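PDB 4G3H: arginase (RocF) from Helicobacter pylori, which probably catalyses the hydrolysis of L-arginine to L-ornithine and urea, using two manganese ions per subunit. Local coordinates for residues A[119-124]-A[193-198]; A[182-187]-A[200-205]; A[15-20]-A[279-284]. All blocks are in the same frame, centred on the assembly; numbering follows the deposited sequence.

Interaction 1. Residues A[119-124]-A[193-198]; sequences ADIHTA and DVIREL. With MN (manganese (II) ion), chain E.
Val194 meets the His122 ring through a single methyl, with CG2 3.6 Å from His122 CE1. The methyl comes at the ring obliquely. Val194 CG1 lies anti to the backbone N (chi1 173°), which leaves CG2 as the branch turned to the imidazole. One face of the same ring is covered by its own neighbour, with Ile121 CG2 3.7 Å above the ring plane and over its centre. Both ring nitrogens are engaged: ND1 is hydrogen-bonded to Ser190 OG and NE2 to the backbone O of Arg143, which should fix the rotation of the ring.

The second half of the contact is aliphatic. Ile121 is extended (chi2 174°), and its end atom CD1 rests 3.8 Å from Ile195 CG1, the two chains crossing obliquely. Ile195 is extended as well. Its CD1 reaches Ala119 CB at 4.1 Å. Between Ala119 and Ile121 in sequence, Asp120 turns away from the helix and binds a manganese ion through OD2 at 2.3 Å. Asp116 and Asp234 complete that site, and Tyr114 OH is also hydrogen-bonded to Asp120 OD2.

The loop 119-124 follows strand 110-115, and helix 189-198 follows strand 179-182. The carboxylate OE2 of Glu191, in this helix, accepts hydrogen bonds from the backbone N of Ile121 and of His122. Tyr181 of strand 179-182 packs on both Ile121 and Ile195.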
ATOM      1  N   ALA A 119      -2.817  -9.159  -6.688  1.00 20.18           N
ATOM      2  CA  ALA A 119      -1.547  -8.747  -7.273  1.00 20.96           C
ATOM      3  C   ALA A 119      -1.608  -7.282  -7.718  1.00 21.56           C
ATOM      4  O   ALA A 119      -0.580  -6.612  -7.828  1.00 21.29           O
ATOM      5  CB  ALA A 119      -1.207  -9.645  -8.466  1.00 22.52           C
ATOM      6  N   ASP A 120      -2.819  -6.795  -7.977  1.00 21.21           N
ATOM      7  CA  ASP A 120      -3.025  -5.407  -8.402  1.00 22.24           C
ATOM      8  C   ASP A 120      -2.179  -4.996  -9.606  1.00 22.49           C
ATOM      9  O   ASP A 120      -1.707  -3.858  -9.684  1.00 21.65           O
ATOM     10  CB  ASP A 120      -2.739  -4.436  -7.247  1.00 23.96           C
ATOM     11  CG  ASP A 120      -3.753  -4.543  -6.113  1.00 25.16           C
ATOM     12  OD1 ASP A 120      -4.835  -5.122  -6.324  1.00 27.04           O
ATOM     13  OD2 ASP A 120      -3.472  -4.028  -5.009  1.00 23.75           O
ATOM     14  N   ILE A 121      -1.994  -5.911 -10.550  1.00 22.49           N
ATOM     15  CA  ILE A 121      -1.206  -5.609 -11.734  1.00 23.61           C
ATOM     16  C   ILE A 121      -2.097  -5.143 -12.882  1.00 24.82           C
ATOM     17  O   ILE A 121      -1.747  -4.223 -13.619  1.00 25.19           O
ATOM     18  CB  ILE A 121      -0.391  -6.842 -12.180  1.00 24.91           C
ATOM     19  CG1 ILE A 121       0.703  -7.132 -11.147  1.00 25.81           C
ATOM     20  CG2 ILE A 121       0.213  -6.603 -13.555  1.00 25.88           C
ATOM     21  CD1 ILE A 121       1.491  -8.405 -11.403  1.00 24.17           C
ATOM     22  N   HIS A 122      -3.254  -5.776 -13.023  1.00 23.87           N
ATOM     23  CA  HIS A 122      -4.185  -5.430 -14.084  1.00 25.91           C
ATOM     24  C   HIS A 122      -5.590  -5.265 -13.529  1.00 29.61           C
ATOM     25  O   HIS A 122      -6.056  -6.075 -12.723  1.00 29.07           O
ATOM     26  CB  HIS A 122      -4.188  -6.518 -15.164  1.00 31.23           C
ATOM     27  CG  HIS A 122      -2.927  -6.577 -15.972  1.00 32.15           C
ATOM     28  ND1 HIS A 122      -2.462  -7.745 -16.537  1.00 32.21           N
ATOM     29  CD2 HIS A 122      -2.041  -5.612 -16.317  1.00 32.62           C
ATOM     30  CE1 HIS A 122      -1.341  -7.498 -17.192  1.00 34.51           C
ATOM     31  NE2 HIS A 122      -1.063  -6.211 -17.074  1.00 33.56           N
ATOM     32  N   THR A 123      -6.267  -4.211 -13.962  1.00 38.38           N
ATOM     33  CA  THR A 123      -7.624  -3.955 -13.507  1.00 43.21           C
ATOM     34  C   THR A 123      -8.520  -5.136 -13.863  1.00 46.11           C
ATOM     35  O   THR A 123      -8.541  -5.583 -15.009  1.00 47.66           O
ATOM     36  CB  THR A 123      -8.196  -2.692 -14.164  1.00 63.87           C
ATOM     37  OG1 THR A 123      -7.401  -1.560 -13.789  1.00 64.64           O
ATOM     38  CG2 THR A 123      -9.631  -2.471 -13.727  1.00 64.92           C
ATOM     39  N   ALA A 124      -9.254  -5.638 -12.876  1.00 51.52           N
ATOM     40  CA  ALA A 124     -10.153  -6.767 -13.088  1.00 55.18           C
ATOM     41  C   ALA A 124     -11.583  -6.343 -12.749  1.00 59.42           C
ATOM     42  O   ALA A 124     -11.798  -5.571 -11.820  1.00 59.61           O
ATOM     43  CB  ALA A 124      -9.723  -7.942 -12.212  1.00 60.54           C
ATOM     44  N   ASP A 193       0.465 -14.124 -15.779  1.00 26.67           N
ATOM     45  CA  ASP A 193       1.434 -14.170 -16.874  1.00 27.47           C
ATOM     46  C   ASP A 193       2.572 -13.185 -16.637  1.00 26.19           C
ATOM     47  O   ASP A 193       3.721 -13.467 -16.971  1.00 26.48           O
ATOM     48  CB  ASP A 193       0.779 -13.860 -18.233  1.00 29.24           C
ATOM     49  CG  ASP A 193      -0.091 -15.004 -18.753  1.00 31.03           C
ATOM     50  OD1 ASP A 193       0.147 -16.178 -18.387  1.00 30.86           O
ATOM     51  OD2 ASP A 193      -1.012 -14.729 -19.549  1.00 34.53           O
ATOM     52  N   VAL A 194       2.255 -12.024 -16.070  1.00 28.37           N
ATOM     53  CA  VAL A 194       3.284 -11.019 -15.797  1.00 29.33           C
ATOM     54  C   VAL A 194       4.194 -11.497 -14.667  1.00 28.17           C
ATOM     55  O   VAL A 194       5.412 -11.343 -14.728  1.00 28.69           O
ATOM     56  CB  VAL A 194       2.666  -9.656 -15.390  1.00 26.39           C
ATOM     57  CG1 VAL A 194       3.771  -8.700 -14.954  1.00 24.15           C
ATOM     58  CG2 VAL A 194       1.887  -9.059 -16.566  1.00 26.93           C
ATOM     59  N   ILE A 195       3.581 -12.072 -13.636  1.00 25.90           N
ATOM     60  CA  ILE A 195       4.303 -12.587 -12.483  1.00 26.67           C
ATOM     61  C   ILE A 195       5.281 -13.671 -12.925  1.00 28.37           C
ATOM     62  O   ILE A 195       6.451 -13.651 -12.546  1.00 27.09           O
ATOM     63  CB  ILE A 195       3.313 -13.157 -11.434  1.00 24.84           C
ATOM     64  CG1 ILE A 195       2.559 -11.997 -10.768  1.00 25.32           C
ATOM     65  CG2 ILE A 195       4.050 -13.996 -10.412  1.00 21.83           C
ATOM     66  CD1 ILE A 195       1.416 -12.417  -9.867  1.00 24.61           C
ATOM     67  N   ARG A 196       4.803 -14.615 -13.733  1.00 27.47           N
ATOM     68  CA  ARG A 196       5.666 -15.686 -14.216  1.00 29.46           C
ATOM     69  C   ARG A 196       6.784 -15.122 -15.092  1.00 30.09           C
ATOM     70  O   ARG A 196       7.963 -15.422 -14.890  1.00 30.70           O
ATOM     71  CB  ARG A 196       4.856 -16.705 -15.018  1.00 30.13           C
ATOM     72  CG  ARG A 196       5.686 -17.858 -15.568  1.00 32.86           C
ATOM     73  CD  ARG A 196       4.791 -18.920 -16.182  1.00 34.16           C
ATOM     74  NE  ARG A 196       3.984 -18.355 -17.254  1.00 38.72           N
ATOM     75  CZ  ARG A 196       2.675 -18.543 -17.389  1.00 40.99           C
ATOM     76  NH1 ARG A 196       2.009 -19.289 -16.520  1.00 38.67           N
ATOM     77  NH2 ARG A 196       2.032 -17.968 -18.393  1.00 43.07           N
ATOM     78  N   GLU A 197       6.407 -14.297 -16.063  1.00 30.94           N
ATOM     79  CA  GLU A 197       7.370 -13.696 -16.978  1.00 32.06           C
ATOM     80  C   GLU A 197       8.436 -12.862 -16.277  1.00 30.70           C
ATOM     81  O   GLU A 197       9.621 -13.005 -16.566  1.00 30.55           O
ATOM     82  CB  GLU A 197       6.643 -12.829 -18.009  1.00 47.02           C
ATOM     83  CG  GLU A 197       7.560 -11.933 -18.829  1.00 52.38           C
ATOM     84  CD  GLU A 197       6.794 -11.031 -19.784  1.00 56.43           C
ATOM     85  OE1 GLU A 197       7.428 -10.163 -20.424  1.00 57.26           O
ATOM     86  OE2 GLU A 197       5.558 -11.192 -19.896  1.00 58.19           O
ATOM     87  N   LEU A 198       8.013 -11.993 -15.361  1.00 24.37           N
ATOM     88  CA  LEU A 198       8.942 -11.129 -14.640  1.00 23.11           C
ATOM     89  C   LEU A 198       9.582 -11.819 -13.431  1.00 23.27           C
ATOM     90  O   LEU A 198      10.459 -11.256 -12.768  1.00 21.82           O
ATOM     91  CB  LEU A 198       8.220  -9.855 -14.196  1.00 28.72           C
ATOM     92  CG  LEU A 198       7.690  -8.959 -15.320  1.00 28.50           C
ATOM     93  CD1 LEU A 198       7.095  -7.683 -14.726  1.00 30.54           C
ATOM     94  CD2 LEU A 198       8.822  -8.606 -16.276  1.00 29.97           C
TER
HETATM   95 MN    MN E 500      -4.745  -4.189  -3.125  1.00 32.17          MN

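Interaction 2. Residues A[182-187]-A[200-205]; sequences FGVRST and IPLFSV
The rings of Phe182 and Phe203 lie side by side and point the same way, their centroids 5.8 Å apart. Their planes are inclined by 33°, so the pair is neither a parallel stack nor a T-shape. The touch is made by Phe182 CE1 and Phe203 CD2, 3.8 Å apart. In both residues CG is anti to the carbonyl carbon, and this shared torsion carries the two rings off in the same direction. Val215 and Thr219 of helix 212-223 pack on both rings.

The third flat group is the guanidinium of Arg185. Val205 CG2 approaches it obliquely, 3.9 Å from NH2. NH2 also gives a bent hydrogen bond of 3.1 Å to Gly183 O, with that oxygen lying 18° out of the guanidinium plane. The stronger outside partner is the backbone O of Glu250, bound by NH1. Several weaker bonds to carbonyls, among them Asp236 O, help to hold the group.

Between the backbones, Gly183 N donates to Phe203 O at 2.8 Å, nearly straight at 168°. The same oxygen receives a CA-H contact from Phe182. Past this point the chains part, and a water bridges them: it donates to Val184 O and accepts from Val205 N. Away from the rings, Val184, just past the strand, sets CB 3.8 Å from Leu202 CD1, the side chains crossing at about a right angle.

Phe182 and Phe203 form a parallel bridge between strands 179-182 and 202-203, which helix 189-198 connects as a beta-alpha-beta crossover. This unit adds an edge strand, 202-203, to the parallel sheet of the arginase fold, while the loop after strand 179-182 brings Arg185 close to Asp236, a manganese ligand.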
ATOM      1  N   PHE A 182       2.816 -11.123  -0.695  1.00 20.29           N
ATOM      2  CA  PHE A 182       2.491 -11.953   0.461  1.00 21.22           C
ATOM      3  C   PHE A 182       0.987 -12.189   0.514  1.00 20.38           C
ATOM      4  O   PHE A 182       0.212 -11.233   0.569  1.00 20.02           O
ATOM      5  CB  PHE A 182       2.930 -11.264   1.759  1.00 23.36           C
ATOM      6  CG  PHE A 182       4.420 -11.081   1.885  1.00 23.55           C
ATOM      7  CD1 PHE A 182       5.214 -12.087   2.435  1.00 22.37           C
ATOM      8  CD2 PHE A 182       5.030  -9.903   1.453  1.00 21.70           C
ATOM      9  CE1 PHE A 182       6.595 -11.921   2.556  1.00 21.10           C
ATOM     10  CE2 PHE A 182       6.409  -9.730   1.569  1.00 22.79           C
ATOM     11  CZ  PHE A 182       7.193 -10.742   2.123  1.00 22.61           C
ATOM     12  N   GLY A 183       0.581 -13.457   0.486  1.00 21.85           N
ATOM     13  CA  GLY A 183      -0.831 -13.803   0.564  1.00 19.69           C
ATOM     14  C   GLY A 183      -1.681 -13.645  -0.688  1.00 20.62           C
ATOM     15  O   GLY A 183      -2.903 -13.808  -0.629  1.00 21.45           O
ATOM     16  N   VAL A 184      -1.057 -13.337  -1.820  1.00 20.11           N
ATOM     17  CA  VAL A 184      -1.800 -13.161  -3.070  1.00 21.61           C
ATOM     18  C   VAL A 184      -2.533 -14.449  -3.445  1.00 23.48           C
ATOM     19  O   VAL A 184      -1.931 -15.519  -3.517  1.00 21.44           O
ATOM     20  CB  VAL A 184      -0.857 -12.749  -4.220  1.00 26.56           C
ATOM     21  CG1 VAL A 184      -1.623 -12.677  -5.530  1.00 26.86           C
ATOM     22  CG2 VAL A 184      -0.220 -11.404  -3.905  1.00 24.98           C
ATOM     23  N   ARG A 185      -3.835 -14.343  -3.696  1.00 27.03           N
ATOM     24  CA  ARG A 185      -4.622 -15.522  -4.022  1.00 27.86           C
ATOM     25  C   ARG A 185      -5.780 -15.280  -4.980  1.00 28.99           C
ATOM     26  O   ARG A 185      -6.504 -16.211  -5.318  1.00 31.02           O
ATOM     27  CB  ARG A 185      -5.159 -16.137  -2.731  1.00 24.40           C
ATOM     28  CG  ARG A 185      -5.841 -15.125  -1.817  1.00 22.79           C
ATOM     29  CD  ARG A 185      -6.325 -15.792  -0.554  1.00 19.69           C
ATOM     30  NE  ARG A 185      -7.157 -14.927   0.278  1.00 20.42           N
ATOM     31  CZ  ARG A 185      -6.708 -13.939   1.049  1.00 21.27           C
ATOM     32  NH1 ARG A 185      -7.569 -13.232   1.765  1.00 20.51           N
ATOM     33  NH2 ARG A 185      -5.410 -13.657   1.110  1.00 19.63           N
ATOM     34  N   SER A 186      -5.964 -14.040  -5.409  1.00 23.57           N
ATOM     35  CA  SER A 186      -7.051 -13.716  -6.323  1.00 25.18           C
ATOM     36  C   SER A 186      -6.482 -12.865  -7.443  1.00 25.97           C
ATOM     37  O   SER A 186      -6.217 -11.680  -7.256  1.00 25.84           O
ATOM     38  CB  SER A 186      -8.152 -12.958  -5.576  1.00 32.71           C
ATOM     39  OG  SER A 186      -9.246 -12.667  -6.423  1.00 35.57           O
ATOM     40  N   THR A 187      -6.300 -13.474  -8.612  1.00 29.70           N
ATOM     41  CA  THR A 187      -5.717 -12.777  -9.752  1.00 31.12           C
ATOM     42  C   THR A 187      -6.322 -13.164 -11.103  1.00 32.91           C
ATOM     43  O   THR A 187      -7.100 -14.115 -11.208  1.00 32.18           O
ATOM     44  CB  THR A 187      -4.215 -13.079  -9.833  1.00 32.10           C
ATOM     45  OG1 THR A 187      -4.035 -14.492  -9.994  1.00 31.48           O
ATOM     46  CG2 THR A 187      -3.505 -12.635  -8.562  1.00 31.19           C
ATOM     47  N   ILE A 200       8.353 -12.572 -10.407  1.00 29.23           N
ATOM     48  CA  ILE A 200       8.112 -11.828  -9.167  1.00 28.17           C
ATOM     49  C   ILE A 200       7.857 -12.797  -8.014  1.00 26.15           C
ATOM     50  O   ILE A 200       6.923 -13.596  -8.065  1.00 27.10           O
ATOM     51  CB  ILE A 200       6.897 -10.878  -9.317  1.00 25.95           C
ATOM     52  CG1 ILE A 200       7.120  -9.958 -10.523  1.00 24.85           C
ATOM     53  CG2 ILE A 200       6.709 -10.044  -8.034  1.00 22.93           C
ATOM     54  CD1 ILE A 200       5.995  -8.992 -10.801  1.00 20.75           C
ATOM     55  N   PRO A 201       8.695 -12.747  -6.964  1.00 23.27           N
ATOM     56  CA  PRO A 201       8.526 -13.642  -5.808  1.00 22.60           C
ATOM     57  C   PRO A 201       7.147 -13.479  -5.173  1.00 23.26           C
ATOM     58  O   PRO A 201       6.709 -12.359  -4.916  1.00 23.66           O
ATOM     59  CB  PRO A 201       9.657 -13.218  -4.872  1.00 26.89           C
ATOM     60  CG  PRO A 201       9.862 -11.776  -5.209  1.00 27.07           C
ATOM     61  CD  PRO A 201       9.772 -11.773  -6.719  1.00 26.41           C
ATOM     62  N   LEU A 202       6.469 -14.598  -4.935  1.00 25.60           N
ATOM     63  CA  LEU A 202       5.128 -14.591  -4.352  1.00 27.76           C
ATOM     64  C   LEU A 202       4.970 -15.688  -3.294  1.00 28.77           C
ATOM     65  O   LEU A 202       5.053 -16.884  -3.599  1.00 29.22           O
ATOM     66  CB  LEU A 202       4.077 -14.777  -5.465  1.00 19.00           C
ATOM     67  CG  LEU A 202       2.592 -14.662  -5.099  1.00 20.39           C
ATOM     68  CD1 LEU A 202       1.765 -14.523  -6.359  1.00 17.97           C
ATOM     69  CD2 LEU A 202       2.148 -15.880  -4.302  1.00 18.80           C
ATOM     70  N   PHE A 203       4.738 -15.277  -2.052  1.00 21.95           N
ATOM     71  CA  PHE A 203       4.575 -16.228  -0.960  1.00 21.93           C
ATOM     72  C   PHE A 203       3.100 -16.352  -0.614  1.00 21.67           C
ATOM     73  O   PHE A 203       2.493 -15.416  -0.100  1.00 19.27           O
ATOM     74  CB  PHE A 203       5.388 -15.772   0.251  1.00 24.90           C
ATOM     75  CG  PHE A 203       6.868 -15.689  -0.017  1.00 26.27           C
ATOM     76  CD1 PHE A 203       7.615 -16.846  -0.234  1.00 25.91           C
ATOM     77  CD2 PHE A 203       7.513 -14.453  -0.075  1.00 27.60           C
ATOM     78  CE1 PHE A 203       8.984 -16.772  -0.505  1.00 29.30           C
ATOM     79  CE2 PHE A 203       8.881 -14.366  -0.347  1.00 27.35           C
ATOM     80  CZ  PHE A 203       9.618 -15.525  -0.562  1.00 29.65           C
ATOM     81  N   SER A 204       2.531 -17.518  -0.909  1.00 24.46           N
ATOM     82  CA  SER A 204       1.113 -17.766  -0.662  1.00 22.94           C
ATOM     83  C   SER A 204       0.764 -17.892   0.807  1.00 23.16           C
ATOM     84  O   SER A 204       1.639 -18.024   1.657  1.00 22.11           O
ATOM     85  CB  SER A 204       0.671 -19.045  -1.372  1.00 21.52           C
ATOM     86  OG  SER A 204       1.261 -20.185  -0.767  1.00 22.82           O
ATOM     87  N   VAL A 205      -0.534 -17.864   1.084  1.00 22.62           N
ATOM     88  CA  VAL A 205      -1.052 -18.009   2.429  1.00 23.92           C
ATOM     89  C   VAL A 205      -0.515 -19.283   3.073  1.00 25.09           C
ATOM     90  O   VAL A 205      -0.159 -19.286   4.251  1.00 26.37           O
ATOM     91  CB  VAL A 205      -2.601 -18.083   2.421  1.00 24.79           C
ATOM     92  CG1 VAL A 205      -3.109 -18.472   3.804  1.00 23.28           C
ATOM     93  CG2 VAL A 205      -3.190 -16.735   1.991  1.00 21.11           C
TER
HETATM   94  O   HOH W   1      -2.186 -17.281  -1.428  1.00 36.82           O

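Interaction 3. Residues A[15-20]-A[279-284]; sequences RGTDKG and VTEYNP
Asn283 lays its side-chain amide against the backbone of Gly16, with OD1 3.3 Å from Gly16 CA. CG is anti to the backbone N of Asn283 (chi1 -171°), which extends the amide toward the start of the helix. OD1 itself is hydrogen-bonded to Thr285 OG1. Gly16 brings its bare CA up to this amide.

Thr17 lies obliquely across Asn283 and runs beside Glu281, pointing the same way. Its CG2 methyl makes both contacts, 4.1 Å from Asn283 CB and 4.0 Å from Glu281 OE1. The hydroxyl OG1 faces elsewhere and is hydrogen-bonded to Ser89 OG. Glu281 bends at chi2 (-63°), and its OE2 accepts from the backbone N of His91.

Tyr282 has Gly20 O in plane at its edge, while Gly20 CA comes obliquely to within 3.4 Å of CD2. Pro284 CD covers one face, 3.8 Å above the ring centre. This carbon also touches Gly16 O at 3.5 Å. The carbonyl O of Tyr282 receives CA-H contacts from Thr17 CA, at 3.4 Å, and from Gly20 CA.

The loop after strand 274-280 carries Glu281 beside Asp234, a manganese ligand, so the first turn of helix 16-30 packs close to the metal site. Arg23 and Leu24, farther along that helix, and Val298 of helix 293-309 also pack on Tyr282. Asp18 turns away toward strand 2-8, where its OD2 accepts from Ala8 N.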
ATOM      1  N   ARG A  15     -17.600   7.409   0.134  1.00 23.44           N
ATOM      2  CA  ARG A  15     -16.600   6.341   0.090  1.00 23.36           C
ATOM      3  C   ARG A  15     -16.350   5.636   1.420  1.00 22.03           C
ATOM      4  O   ARG A  15     -15.851   6.241   2.372  1.00 21.90           O
ATOM      5  CB  ARG A  15     -15.287   6.907  -0.455  1.00 24.72           C
ATOM      6  CG  ARG A  15     -15.471   7.729  -1.730  1.00 27.89           C
ATOM      7  CD  ARG A  15     -14.153   8.296  -2.237  1.00 29.89           C
ATOM      8  NE  ARG A  15     -13.390   7.315  -2.999  1.00 32.10           N
ATOM      9  CZ  ARG A  15     -13.593   7.051  -4.285  1.00 32.61           C
ATOM     10  NH1 ARG A  15     -14.533   7.700  -4.955  1.00 36.18           N
ATOM     11  NH2 ARG A  15     -12.864   6.130  -4.897  1.00 36.03           N
ATOM     12  N   GLY A  16     -16.691   4.348   1.470  1.00 20.87           N
ATOM     13  CA  GLY A  16     -16.506   3.560   2.680  1.00 20.58           C
ATOM     14  C   GLY A  16     -15.077   3.499   3.205  1.00 19.60           C
ATOM     15  O   GLY A  16     -14.860   3.381   4.412  1.00 17.53           O
ATOM     16  N   THR A  17     -14.097   3.570   2.312  1.00 17.55           N
ATOM     17  CA  THR A  17     -12.702   3.526   2.730  1.00 18.24           C
ATOM     18  C   THR A  17     -12.269   4.857   3.338  1.00 17.96           C
ATOM     19  O   THR A  17     -11.478   4.873   4.267  1.00 17.88           O
ATOM     20  CB  THR A  17     -11.761   3.192   1.557  1.00 22.76           C
ATOM     21  OG1 THR A  17     -12.018   4.086   0.472  1.00 25.67           O
ATOM     22  CG2 THR A  17     -11.958   1.748   1.100  1.00 22.61           C
ATOM     23  N   ASP A  18     -12.784   5.968   2.806  1.00 15.44           N
ATOM     24  CA  ASP A  18     -12.451   7.297   3.320  1.00 17.03           C
ATOM     25  C   ASP A  18     -12.969   7.427   4.746  1.00 19.09           C
ATOM     26  O   ASP A  18     -12.348   8.076   5.592  1.00 16.54           O
ATOM     27  CB  ASP A  18     -13.068   8.389   2.431  1.00 18.22           C
ATOM     28  CG  ASP A  18     -12.216   8.702   1.209  1.00 19.96           C
ATOM     29  OD1 ASP A  18     -11.355   7.876   0.855  1.00 20.75           O
ATOM     30  OD2 ASP A  18     -12.407   9.767   0.586  1.00 22.62           O
ATOM     31  N   LYS A  19     -14.112   6.799   5.014  1.00 22.84           N
ATOM     32  CA  LYS A  19     -14.694   6.823   6.347  1.00 24.87           C
ATOM     33  C   LYS A  19     -13.810   5.975   7.247  1.00 24.97           C
ATOM     34  O   LYS A  19     -13.632   6.279   8.427  1.00 25.21           O
ATOM     35  CB  LYS A  19     -16.126   6.275   6.322  1.00 35.76           C
ATOM     36  CG  LYS A  19     -17.092   7.166   5.547  1.00 42.24           C
ATOM     37  CD  LYS A  19     -18.537   6.706   5.668  1.00 46.80           C
ATOM     38  CE  LYS A  19     -19.467   7.656   4.932  1.00 50.59           C
ATOM     39  NZ  LYS A  19     -20.892   7.237   5.022  1.00 54.23           N
ATOM     40  N   GLY A  20     -13.247   4.911   6.681  1.00 24.01           N
ATOM     41  CA  GLY A  20     -12.360   4.065   7.457  1.00 21.83           C
ATOM     42  C   GLY A  20     -11.162   4.879   7.904  1.00 19.63           C
ATOM     43  O   GLY A  20     -10.767   4.849   9.075  1.00 20.55           O
ATOM     44  N   VAL A 279      -1.066   1.348   4.980  1.00 18.96           N
ATOM     45  CA  VAL A 279      -2.093   0.377   5.372  1.00 19.33           C
ATOM     46  C   VAL A 279      -3.339   0.883   4.674  1.00 18.90           C
ATOM     47  O   VAL A 279      -3.707   2.048   4.808  1.00 20.62           O
ATOM     48  CB  VAL A 279      -2.302   0.313   6.906  1.00 16.74           C
ATOM     49  CG1 VAL A 279      -3.374  -0.726   7.239  1.00 15.56           C
ATOM     50  CG2 VAL A 279      -0.999  -0.069   7.594  1.00 11.41           C
ATOM     51  N   THR A 280      -3.992   0.010   3.921  1.00 20.58           N
ATOM     52  CA  THR A 280      -5.129   0.440   3.124  1.00 20.17           C
ATOM     53  C   THR A 280      -6.295  -0.541   3.061  1.00 20.37           C
ATOM     54  O   THR A 280      -6.216  -1.664   3.556  1.00 19.42           O
ATOM     55  CB  THR A 280      -4.634   0.710   1.683  1.00 20.77           C
ATOM     56  OG1 THR A 280      -5.628   1.418   0.937  1.00 20.09           O
ATOM     57  CG2 THR A 280      -4.325  -0.620   0.990  1.00 17.81           C
ATOM     58  N   GLU A 281      -7.377  -0.090   2.434  1.00 21.93           N
ATOM     59  CA  GLU A 281      -8.584  -0.885   2.243  1.00 22.34           C
ATOM     60  C   GLU A 281      -9.343  -1.251   3.512  1.00 22.97           C
ATOM     61  O   GLU A 281      -9.767  -2.395   3.695  1.00 23.96           O
ATOM     62  CB  GLU A 281      -8.260  -2.154   1.444  1.00 23.65           C
ATOM     63  CG  GLU A 281      -7.775  -1.901   0.008  1.00 25.05           C
ATOM     64  CD  GLU A 281      -8.817  -1.213  -0.875  1.00 26.33           C
ATOM     65  OE1 GLU A 281     -10.021  -1.289  -0.562  1.00 26.16           O
ATOM     66  OE2 GLU A 281      -8.433  -0.605  -1.895  1.00 24.61           O
ATOM     67  N   TYR A 282      -9.492  -0.284   4.406  1.00 20.88           N
ATOM     68  CA  TYR A 282     -10.277  -0.515   5.604  1.00 20.53           C
ATOM     69  C   TYR A 282     -11.614   0.139   5.294  1.00 20.45           C
ATOM     70  O   TYR A 282     -11.696   1.357   5.185  1.00 20.66           O
ATOM     71  CB  TYR A 282      -9.654   0.145   6.830  1.00 17.90           C
ATOM     72  CG  TYR A 282     -10.567   0.103   8.030  1.00 17.48           C
ATOM     73  CD1 TYR A 282     -11.145  -1.096   8.442  1.00 19.36           C
ATOM     74  CD2 TYR A 282     -10.878   1.259   8.734  1.00 17.39           C
ATOM     75  CE1 TYR A 282     -12.015  -1.145   9.520  1.00 18.69           C
ATOM     76  CE2 TYR A 282     -11.750   1.224   9.820  1.00 20.63           C
ATOM     77  CZ  TYR A 282     -12.315   0.016  10.206  1.00 20.89           C
ATOM     78  OH  TYR A 282     -13.186  -0.036  11.267  1.00 22.83           O
ATOM     79  N   ASN A 283     -12.651  -0.674   5.119  1.00 23.25           N
ATOM     80  CA  ASN A 283     -13.983  -0.164   4.812  1.00 23.73           C
ATOM     81  C   ASN A 283     -14.979  -0.716   5.830  1.00 25.68           C
ATOM     82  O   ASN A 283     -15.570  -1.776   5.627  1.00 25.44           O
ATOM     83  CB  ASN A 283     -14.405  -0.585   3.403  1.00 21.09           C
ATOM     84  CG  ASN A 283     -15.690   0.093   2.953  1.00 24.15           C
ATOM     85  OD1 ASN A 283     -16.514   0.495   3.778  1.00 24.42           O
ATOM     86  ND2 ASN A 283     -15.874   0.207   1.640  1.00 21.43           N
ATOM     87  N   PRO A 284     -15.185   0.004   6.938  1.00 27.07           N
ATOM     88  CA  PRO A 284     -16.114  -0.437   7.980  1.00 29.01           C
ATOM     89  C   PRO A 284     -17.586  -0.489   7.569  1.00 31.11           C
ATOM     90  O   PRO A 284     -18.370  -1.205   8.191  1.00 32.55           O
ATOM     91  CB  PRO A 284     -15.865   0.568   9.105  1.00 23.89           C
ATOM     92  CG  PRO A 284     -15.555   1.819   8.360  1.00 23.48           C
ATOM     93  CD  PRO A 284     -14.618   1.325   7.266  1.00 22.40           C
TER

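Overall arrangement
Interactions 1 and 2 adjoin, their centres 11 Å apart. Helix 189-198 leads directly from one to the other, and Ile195 O and Ile200 N, 3.1 Å apart, probably form a hydrogen bond at the turn. Ala119 CB packs on Thr187 CG2 at 3.8 Å. Interaction 3 stands apart, with its centre 24 Å from that of interaction 1 and 22 Å from that of interaction 2. Each nevertheless has a side chain at or near the manganese site. Interaction 1 supplies the ligand Asp120. In interaction 2 the Arg185 side chain lies about 8 Å from a manganese ion, and in interaction 3 the Glu281 side chain lies about 5 Å from one.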